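Local coordinates for eukaryotic peptide chain release factor GTP-binding subunit (Schizosaccharomyces pombe, PDB 1R5B), which belongs to the translation-factor GTP-binding proteins, pairing a P-loop domain of mixed beta sheet and helices with two antiparallel beta-sheet regions, at residues S57-N62 with M229-Y234; I152-G157 with V186-M191. One frame throughout, in Å; residues are numbered along the deposited sequence.

Contact 1 (S57-N62 with M229-Y234); sequences STLGGN and MPVSAY
The carboxamide of N62 turns one flat face to the backbone carbonyl of A233. The oxygen, A233 O, stands almost squarely above the amide carbon, 3.2 Å from N62 CG, rather than at an edge where an N-H could be used. The contact joins two parts of a P-loop GTP-binding domain: the helix 56-66 that follows the Walker A-type loop meets the turn after strand 226-230, whose S232-A233 pair is consistent with the SA motif, the fifth guanine-nucleotide-binding motif of such proteins. From its place over the face, A233 O is 3.4 Å from N62 OD1, two acceptors that do not bond, and 3.6 Å from N62 ND2. With N62 CG anti to its backbone N, chi1 (-172°) carries the carboxamide out to the turn and chi2 (74°) turns its face to A233 O; M75 and V239 also touch this side chain.

One turn back along the helix the contact centres on the A233 methyl. A233 directs this group at the helix, whose L59 has its CA only 4.9 Å from A233 CA. A233 CB rests 3.6 Å from T58 OG1 and 3.8 Å from L59 CA, so a very small side chain allows the turn to sit almost on the helix backbone. S232 points the other way, and its hydroxyl is held by D192 and T235. Beneath the turn, L59 stretches along toward V231, with A233 CB lying 3.9 Å from L59 CD1; that same methyl, L59 CD1, ends 4.4 Å from V231 CG2.

Contact 2 (I152-G157 with V186-M191); sequences ISARRG and VVINKM
I152 and I188 pair across two parallel strands, and the backbone of I152 is gripped at both its polar ends. I152 N donates to V187 O at 2.9 Å in a straight bond (180°), while I152 O accepts from N189 N at 2.7 Å. The ladder is carried one step past the regular strands by A154 N, which gives a more bent bond (145°) to N189 O at 3.1 Å, its donor tilted out of the carbonyl plane. Such parallel neighbours, joined by a connection that includes helix 169-178, form the beta-alpha-beta unit of P-loop folds, and N189-K190-M191-D192 matches the NKxD motif of GTP-binding proteins.

At the end of strand 147-153 the backbone bends into an ST turn: S153 OG accepts a hydrogen bond from R155 N at 3.2 Å and is also bonded to E158. The aliphatic part of K190 runs past this hydroxyl, with S153 OG 3.5 Å from K190 CD. K190 NZ lies at the edge of the R155 guanidinium, near its plane and 3.6 Å from R155 NH2, while R155 pairs with E158 through NE and with E193 through NH2. On the apolar side A154 CB lies 3.6 Å from I188 CG2 and close to the sulfur of M191.

E158 OE2 is thus the common anion that probably draws R155 NE, K190 NZ and the S153 hydroxyl together, and K190 NZ is held by one hydrogen bond to the backbone O of D53 and one salt bridge to E158.

In the fold
The two contacts are neighbours in one sheet, their centres about 10 Å apart, and contact 2 is nested inside the chain loop that contact 1 closes. Their seam is strand 184-189 against 226-230, where I188 N lies 2.8 Å from M229 O and I188 O lies 2.9 Å from V231 N, both probable hydrogen bonds. I188 thus pairs with I152 on one side and serves the 229-234 segment on the other. The seam continues past the strands, where N189 packs on V231 and A233 and also touches the P-loop-like residues. The P-loop-, NKxD- and SA-like elements thereby converge at one end of the sheet, as in related GTP-binding domains.

Contact 1 (S57-N62 with M229-Y234)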
loop_
_atom_site.group_PDB
_atom_site.type_symbol
_atom_site.label_atom_id
_atom_site.label_comp_id
_atom_site.label_asym_id
_atom_site.label_seq_id
_atom_site.Cartn_x
_atom_site.Cartn_y
_atom_site.Cartn_z
ATOM N N SER A 57 -20.415 4.715 12.323
ATOM C CA SER A 57 -19.770 5.228 13.522
ATOM C C SER A 57 -19.501 4.088 14.499
ATOM O O SER A 57 -18.469 4.090 15.165
ATOM C CB SER A 57 -20.627 6.326 14.179
ATOM O OG SER A 57 -21.452 7.012 13.221
ATOM N N THR A 58 -20.402 3.107 14.586
ATOM C CA THR A 58 -20.140 1.932 15.443
ATOM C C THR A 58 -19.151 0.918 14.808
ATOM O O THR A 58 -18.595 0.078 15.510
ATOM C CB THR A 58 -21.466 1.241 15.951
ATOM O OG1 THR A 58 -21.383 -0.189 15.830
ATOM C CG2 THR A 58 -22.695 1.619 15.125
ATOM N N LEU A 59 -18.932 1.009 13.491
ATOM C CA LEU A 59 -17.914 0.222 12.803
ATOM C C LEU A 59 -16.512 0.752 13.117
ATOM O O LEU A 59 -15.607 -0.019 13.413
ATOM C CB LEU A 59 -18.142 0.256 11.291
ATOM C CG LEU A 59 -17.240 -0.641 10.444
ATOM C CD1 LEU A 59 -17.425 -2.113 10.784
ATOM C CD2 LEU A 59 -17.516 -0.408 8.986
ATOM N N GLY A 60 -16.338 2.066 13.043
ATOM C CA GLY A 60 -15.051 2.681 13.317
ATOM C C GLY A 60 -14.639 2.484 14.762
ATOM O O GLY A 60 -13.471 2.233 15.068
ATOM N N GLY A 61 -15.613 2.585 15.658
ATOM C CA GLY A 61 -15.370 2.368 17.066
ATOM C C GLY A 61 -14.993 0.931 17.355
ATOM O O GLY A 61 -14.094 0.661 18.151
ATOM N N ASN A 62 -15.689 0.005 16.708
ATOM C CA ASN A 62 -15.454 -1.415 16.919
ATOM C C ASN A 62 -14.107 -1.859 16.319
ATOM O O ASN A 62 -13.458 -2.782 16.820
ATOM C CB ASN A 62 -16.635 -2.202 16.345
ATOM C CG ASN A 62 -16.589 -3.683 16.690
ATOM O OD1 ASN A 62 -16.857 -4.100 17.833
ATOM N ND2 ASN A 62 -16.262 -4.494 15.685
ATOM N N MET A 229 -18.695 -6.738 1.162
ATOM C CA MET A 229 -18.357 -7.582 2.310
ATOM C C MET A 229 -19.410 -7.501 3.396
ATOM O O MET A 229 -19.800 -6.405 3.793
ATOM C CB MET A 229 -17.029 -7.157 2.911
ATOM C CG MET A 229 -15.959 -8.194 2.695
ATOM S SD MET A 229 -14.398 -7.717 3.327
ATOM C CE MET A 229 -14.178 -6.231 2.569
ATOM N N PRO A 230 -19.859 -8.653 3.887
ATOM C CA PRO A 230 -20.798 -8.681 5.001
ATOM C C PRO A 230 -20.020 -8.522 6.289
ATOM O O PRO A 230 -18.914 -9.070 6.407
ATOM C CB PRO A 230 -21.410 -10.070 4.898
ATOM C CG PRO A 230 -20.326 -10.902 4.328
ATOM C CD PRO A 230 -19.519 -10.014 3.437
ATOM N N VAL A 231 -20.566 -7.718 7.193
ATOM C CA VAL A 231 -20.083 -7.594 8.558
ATOM C C VAL A 231 -21.248 -7.361 9.518
ATOM O O VAL A 231 -22.391 -7.111 9.117
ATOM C CB VAL A 231 -19.106 -6.415 8.728
ATOM C CG1 VAL A 231 -18.014 -6.429 7.661
ATOM C CG2 VAL A 231 -19.841 -5.087 8.689
ATOM N N SER A 232 -20.927 -7.446 10.802
ATOM C CA SER A 232 -21.783 -6.933 11.855
ATOM C C SER A 232 -20.902 -6.174 12.836
ATOM O O SER A 232 -20.086 -6.768 13.538
ATOM C CB SER A 232 -22.527 -8.060 12.561
ATOM O OG SER A 232 -23.083 -7.586 13.772
ATOM N N ALA A 233 -21.089 -4.860 12.875
ATOM C CA ALA A 233 -20.267 -3.962 13.673
ATOM C C ALA A 233 -20.594 -4.090 15.154
ATOM O O ALA A 233 -19.762 -3.776 16.008
ATOM C CB ALA A 233 -20.464 -2.516 13.209
ATOM N N TYR A 234 -21.811 -4.539 15.454
ATOM C CA TYR A 234 -22.238 -4.721 16.827
ATOM C C TYR A 234 -21.435 -5.863 17.432
ATOM O O TYR A 234 -20.752 -5.669 18.431
ATOM C CB TYR A 234 -23.750 -4.996 16.906
ATOM C CG TYR A 234 -24.289 -5.075 18.329
ATOM C CD1 TYR A 234 -24.372 -3.935 19.127
ATOM C CD2 TYR A 234 -24.698 -6.291 18.878
ATOM C CE1 TYR A 234 -24.845 -4.000 20.430
ATOM C CE2 TYR A 234 -25.184 -6.368 20.186
ATOM C CZ TYR A 234 -25.253 -5.218 20.954
ATOM O OH TYR A 234 -25.729 -5.276 22.244
#

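Contact 2 (I152-G157 with V186-M191)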
loop_
_atom_site.group_PDB
_atom_site.type_symbol
_atom_site.label_atom_id
_atom_site.label_comp_id
_atom_site.label_asym_id
_atom_site.label_seq_id
_atom_site.Cartn_x
_atom_site.Cartn_y
_atom_site.Cartn_z
ATOM N N ILE A 152 -23.575 0.188 4.553
ATOM C CA ILE A 152 -25.001 0.051 4.257
ATOM C C ILE A 152 -25.659 -0.902 5.255
ATOM O O ILE A 152 -25.091 -1.935 5.590
ATOM C CB ILE A 152 -25.205 -0.478 2.822
ATOM C CG1 ILE A 152 -24.623 0.495 1.784
ATOM C CG2 ILE A 152 -26.689 -0.719 2.537
ATOM C CD1 ILE A 152 -25.403 1.795 1.606
ATOM N N SER A 153 -26.847 -0.551 5.735
ATOM C CA SER A 153 -27.600 -1.429 6.616
ATOM C C SER A 153 -28.327 -2.489 5.805
ATOM O O SER A 153 -28.972 -2.176 4.803
ATOM C CB SER A 153 -28.628 -0.641 7.420
ATOM O OG SER A 153 -29.495 -1.525 8.107
ATOM N N ALA A 154 -28.240 -3.733 6.266
ATOM C CA ALA A 154 -28.907 -4.863 5.630
ATOM C C ALA A 154 -30.286 -5.118 6.231
ATOM O O ALA A 154 -31.049 -5.902 5.691
ATOM C CB ALA A 154 -28.055 -6.110 5.744
ATOM N N ARG A 155 -30.599 -4.473 7.352
ATOM C CA ARG A 155 -31.914 -4.610 7.984
ATOM C C ARG A 155 -33.054 -4.328 6.996
ATOM O O ARG A 155 -32.978 -3.383 6.220
ATOM C CB ARG A 155 -32.022 -3.656 9.176
ATOM C CG ARG A 155 -33.328 -3.762 9.986
ATOM C CD ARG A 155 -33.728 -2.473 10.698
ATOM N NE ARG A 155 -32.642 -1.957 11.539
ATOM C CZ ARG A 155 -32.732 -1.655 12.836
ATOM N NH1 ARG A 155 -33.874 -1.806 13.515
ATOM N NH2 ARG A 155 -31.652 -1.197 13.470
ATOM N N ARG A 156 -34.102 -5.147 7.029
ATOM C CA ARG A 156 -35.276 -4.911 6.189
ATOM C C ARG A 156 -35.929 -3.599 6.613
ATOM O O ARG A 156 -35.999 -3.292 7.810
ATOM C CB ARG A 156 -36.271 -6.078 6.299
ATOM C CG ARG A 156 -35.734 -7.393 5.729
ATOM C CD ARG A 156 -36.755 -8.531 5.612
ATOM N NE ARG A 156 -36.064 -9.778 5.290
ATOM C CZ ARG A 156 -35.613 -10.122 4.077
ATOM N NH1 ARG A 156 -35.803 -9.336 3.012
ATOM N NH2 ARG A 156 -34.968 -11.277 3.924
ATOM N N GLY A 157 -36.401 -2.828 5.636
ATOM C CA GLY A 157 -36.880 -1.474 5.886
ATOM C C GLY A 157 -35.787 -0.419 5.762
ATOM O O GLY A 157 -35.917 0.507 4.975
ATOM N N VAL A 186 -17.737 -1.578 -0.088
ATOM C CA VAL A 186 -19.108 -1.464 0.375
ATOM C C VAL A 186 -19.313 -2.531 1.441
ATOM O O VAL A 186 -19.253 -3.730 1.153
ATOM C CB VAL A 186 -20.110 -1.687 -0.774
ATOM C CG1 VAL A 186 -21.548 -1.749 -0.237
ATOM C CG2 VAL A 186 -19.987 -0.612 -1.796
ATOM N N VAL A 187 -19.546 -2.088 2.665
ATOM C CA VAL A 187 -19.715 -2.978 3.801
ATOM C C VAL A 187 -21.220 -3.133 4.105
ATOM O O VAL A 187 -21.913 -2.164 4.409
ATOM C CB VAL A 187 -18.891 -2.433 4.990
ATOM C CG1 VAL A 187 -19.410 -2.885 6.286
ATOM C CG2 VAL A 187 -17.422 -2.874 4.841
ATOM N N ILE A 188 -21.730 -4.348 3.951
ATOM C CA ILE A 188 -23.114 -4.642 4.257
ATOM C C ILE A 188 -23.177 -4.983 5.756
ATOM O O ILE A 188 -22.776 -6.075 6.164
ATOM C CB ILE A 188 -23.639 -5.832 3.401
ATOM C CG1 ILE A 188 -23.456 -5.591 1.893
ATOM C CG2 ILE A 188 -25.109 -6.112 3.720
ATOM C CD1 ILE A 188 -24.159 -4.414 1.356
ATOM N N ASN A 189 -23.689 -4.047 6.561
ATOM C CA ASN A 189 -23.658 -4.133 8.023
ATOM C C ASN A 189 -24.951 -4.723 8.597
ATOM O O ASN A 189 -25.927 -4.902 7.878
ATOM C CB ASN A 189 -23.410 -2.728 8.581
ATOM C CG ASN A 189 -23.031 -2.723 10.057
ATOM O OD1 ASN A 189 -23.307 -1.761 10.774
ATOM N ND2 ASN A 189 -22.387 -3.783 10.508
ATOM N N LYS A 190 -24.936 -5.036 9.892
ATOM C CA LYS A 190 -26.097 -5.554 10.622
ATOM C C LYS A 190 -26.563 -6.929 10.147
ATOM O O LYS A 190 -27.750 -7.239 10.204
ATOM C CB LYS A 190 -27.265 -4.558 10.588
ATOM C CG LYS A 190 -26.879 -3.115 10.896
ATOM C CD LYS A 190 -28.122 -2.293 11.206
ATOM C CE LYS A 190 -27.807 -0.951 11.841
ATOM N NZ LYS A 190 -28.905 0.023 11.560
ATOM N N MET A 191 -25.626 -7.765 9.714
ATOM C CA MET A 191 -25.959 -9.108 9.243
ATOM C C MET A 191 -26.508 -10.010 10.370
ATOM O O MET A 191 -27.201 -10.986 10.097
ATOM C CB MET A 191 -24.736 -9.760 8.579
ATOM C CG MET A 191 -24.267 -9.081 7.283
ATOM S SD MET A 191 -25.440 -9.105 5.905
ATOM C CE MET A 191 -25.744 -10.741 5.695
#